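Local structure of Zgc:56074 (Danio rerio, 3E9D) at residues D48-N53 / L74-T79. The protein probably hydrolyses fructose-2,6-bisphosphate, and also fructose-1,6-bisphosphate, and so lowers glycolytic flux in favour of the pentose phosphate pathway. Numbering follows the deposited sequence.
Sequences DLHFTN and LHSSAT
Asp48 to Asn53 and Leu74 to Thr79 run alongside each other in the same direction, Asp48 beside Leu74, His50 beside His75 and Thr52 beside Thr79. The CA atoms of His50 and His75 come within 5.0 Å, while further along Ser76 to Thr79 fold into a type I beta turn, closed by Thr79 N on Ser76 O. The hydroxyls of Ser76 and Thr79 hold the two polar backbone atoms of Phe51, one its N and the other its O. Ser76 OG receives Phe51 N at 2.9 Å, with an N-H...O angle of 148°; Asn73, just before the segment, also hydrogen-bonds this hydroxyl and, through its amide nitrogen, holds Leu49 O. Thr79 OG1 donates to Phe51 O over a short 2.6 Å, lying in the carbonyl plane; it stands beside its own backbone N (chi1 -61°), which puts CG2 anti to that N, 3.5 Å from Thr52 O. The imidazole of His50 reaches along the neighbouring chain because CG stands opposite the backbone N (chi1 -178°); this brings CD2 to 3.3 Å from His75 O and sets Ser76 OG at the ring edge. Further round the rim, in the ring plane, a water joins His50 NE2 to Thr79 OG1. His75 brings its ring edge up to Asp48 CA, CD2 lying 3.5 Å from Asp48 C, and a second water sits between NE2 and Asp48 OD1, so close to both that its exact position is doubtful. Phe51 itself turns its ring inward, edge-to-face with His177. Both segments are loops leading from a helix into a strand, 33-45 into 53-56 and 60-71 into 81-83, and these strands are parallel neighbours at one margin of the sheet. The contact therefore joins consecutive helix-to-strand connections of the alpha/beta histidine phosphatase fold, away from the catalytic histidine.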
loop_
_atom_site.group_PDB
_atom_site.type_symbol
_atom_site.label_atom_id
_atom_site.label_comp_id
_atom_site.label_asym_id
_atom_site.label_seq_id
_atom_site.Cartn_x
_atom_site.Cartn_y
_atom_site.Cartn_z
ATOM N N ASP A 48 2.574 2.328 18.362
ATOM C CA ASP A 48 1.435 2.309 19.278
ATOM C C ASP A 48 0.141 1.840 18.613
ATOM O O ASP A 48 -0.934 1.904 19.229
ATOM C CB ASP A 48 1.210 3.693 19.920
ATOM C CG ASP A 48 2.443 4.197 20.678
ATOM O OD1 ASP A 48 2.891 3.514 21.624
ATOM O OD2 ASP A 48 2.978 5.265 20.310
ATOM N N LEU A 49 0.232 1.386 17.365
ATOM C CA LEU A 49 -0.948 0.846 16.665
ATOM C C LEU A 49 -0.980 -0.658 16.776
ATOM O O LEU A 49 0.049 -1.313 16.648
ATOM C CB LEU A 49 -0.952 1.248 15.183
ATOM C CG LEU A 49 -1.062 2.757 14.957
ATOM C CD1 LEU A 49 -0.631 3.166 13.533
ATOM C CD2 LEU A 49 -2.475 3.250 15.286
ATOM N N HIS A 50 -2.165 -1.213 17.009
ATOM C CA HIS A 50 -2.340 -2.658 16.914
ATOM C C HIS A 50 -2.762 -3.035 15.495
ATOM O O HIS A 50 -3.879 -2.736 15.051
ATOM C CB HIS A 50 -3.355 -3.154 17.946
ATOM C CG HIS A 50 -3.562 -4.638 17.940
ATOM N ND1 HIS A 50 -4.753 -5.221 18.320
ATOM C CD2 HIS A 50 -2.738 -5.657 17.595
ATOM C CE1 HIS A 50 -4.655 -6.535 18.213
ATOM N NE2 HIS A 50 -3.441 -6.827 17.776
ATOM N N PHE A 51 -1.850 -3.666 14.771
ATOM C CA PHE A 51 -2.194 -4.258 13.490
ATOM C C PHE A 51 -2.694 -5.672 13.729
ATOM O O PHE A 51 -1.936 -6.530 14.141
ATOM C CB PHE A 51 -0.991 -4.225 12.547
ATOM C CG PHE A 51 -0.480 -2.835 12.275
ATOM C CD1 PHE A 51 -1.259 -1.923 11.553
ATOM C CD2 PHE A 51 0.769 -2.427 12.751
ATOM C CE1 PHE A 51 -0.796 -0.631 11.288
ATOM C CE2 PHE A 51 1.255 -1.127 12.498
ATOM C CZ PHE A 51 0.473 -0.228 11.764
ATOM N N THR A 52 -3.993 -5.886 13.507
ATOM C CA THR A 52 -4.619 -7.208 13.648
ATOM C C THR A 52 -4.236 -8.114 12.499
ATOM O O THR A 52 -4.316 -9.335 12.599
ATOM C CB THR A 52 -6.164 -7.087 13.682
ATOM O OG1 THR A 52 -6.607 -6.336 12.538
ATOM C CG2 THR A 52 -6.633 -6.363 14.962
ATOM N N ASN A 53 -3.821 -7.529 11.389
ATOM C CA ASN A 53 -3.507 -8.313 10.207
ATOM C C ASN A 53 -2.371 -7.655 9.467
ATOM O O ASN A 53 -2.315 -6.429 9.404
ATOM C CB ASN A 53 -4.723 -8.359 9.277
ATOM C CG ASN A 53 -5.945 -8.965 9.942
ATOM O OD1 ASN A 53 -6.715 -8.269 10.614
ATOM N ND2 ASN A 53 -6.112 -10.270 9.782
ATOM N N LEU A 74 4.564 -2.267 19.581
ATOM C CA LEU A 74 4.319 -2.623 20.981
ATOM C C LEU A 74 3.070 -3.493 21.195
ATOM O O LEU A 74 2.809 -3.928 22.323
ATOM C CB LEU A 74 4.208 -1.349 21.835
ATOM C CG LEU A 74 5.426 -0.414 21.841
ATOM C CD1 LEU A 74 5.144 0.857 22.629
ATOM C CD2 LEU A 74 6.632 -1.138 22.419
ATOM N N HIS A 75 2.294 -3.737 20.130
ATOM C CA HIS A 75 0.984 -4.412 20.269
ATOM C C HIS A 75 0.773 -5.626 19.388
ATOM O O HIS A 75 -0.188 -6.361 19.596
ATOM C CB HIS A 75 -0.167 -3.436 19.999
ATOM C CG HIS A 75 -0.095 -2.201 20.827
ATOM N ND1 HIS A 75 -0.573 -2.148 22.119
ATOM C CD2 HIS A 75 0.461 -0.993 20.577
ATOM C CE1 HIS A 75 -0.332 -0.949 22.622
ATOM N NE2 HIS A 75 0.290 -0.227 21.706
ATOM N N SER A 76 1.640 -5.852 18.409
ATOM C CA SER A 76 1.234 -6.750 17.330
ATOM C C SER A 76 2.056 -8.025 17.205
ATOM O O SER A 76 2.052 -8.653 16.155
ATOM C CB SER A 76 1.185 -6.001 16.004
ATOM O OG SER A 76 0.469 -4.780 16.128
ATOM N N SER A 77 2.717 -8.424 18.291
ATOM C CA SER A 77 3.589 -9.611 18.289
ATOM C C SER A 77 2.888 -10.938 17.968
ATOM O O SER A 77 3.517 -11.861 17.456
ATOM C CB SER A 77 4.351 -9.721 19.617
ATOM O OG SER A 77 3.450 -9.769 20.713
ATOM N N ALA A 78 1.593 -11.033 18.266
ATOM C CA ALA A 78 0.812 -12.233 17.961
ATOM C C ALA A 78 0.268 -12.248 16.510
ATOM O O ALA A 78 -0.274 -13.258 16.060
ATOM C CB ALA A 78 -0.337 -12.395 18.976
ATOM N N THR A 79 0.418 -11.141 15.781
ATOM C CA THR A 79 -0.093 -11.058 14.404
ATOM C C THR A 79 0.842 -11.758 13.419
ATOM O O THR A 79 2.017 -11.446 13.362
ATOM C CB THR A 79 -0.294 -9.594 13.976
ATOM O OG1 THR A 79 -1.257 -8.984 14.849
ATOM C CG2 THR A 79 -0.794 -9.518 12.543
HETATM O O HOH W 1 1.372 1.833 22.684
HETATM O O HOH W 2 -2.083 -9.260 17.511
#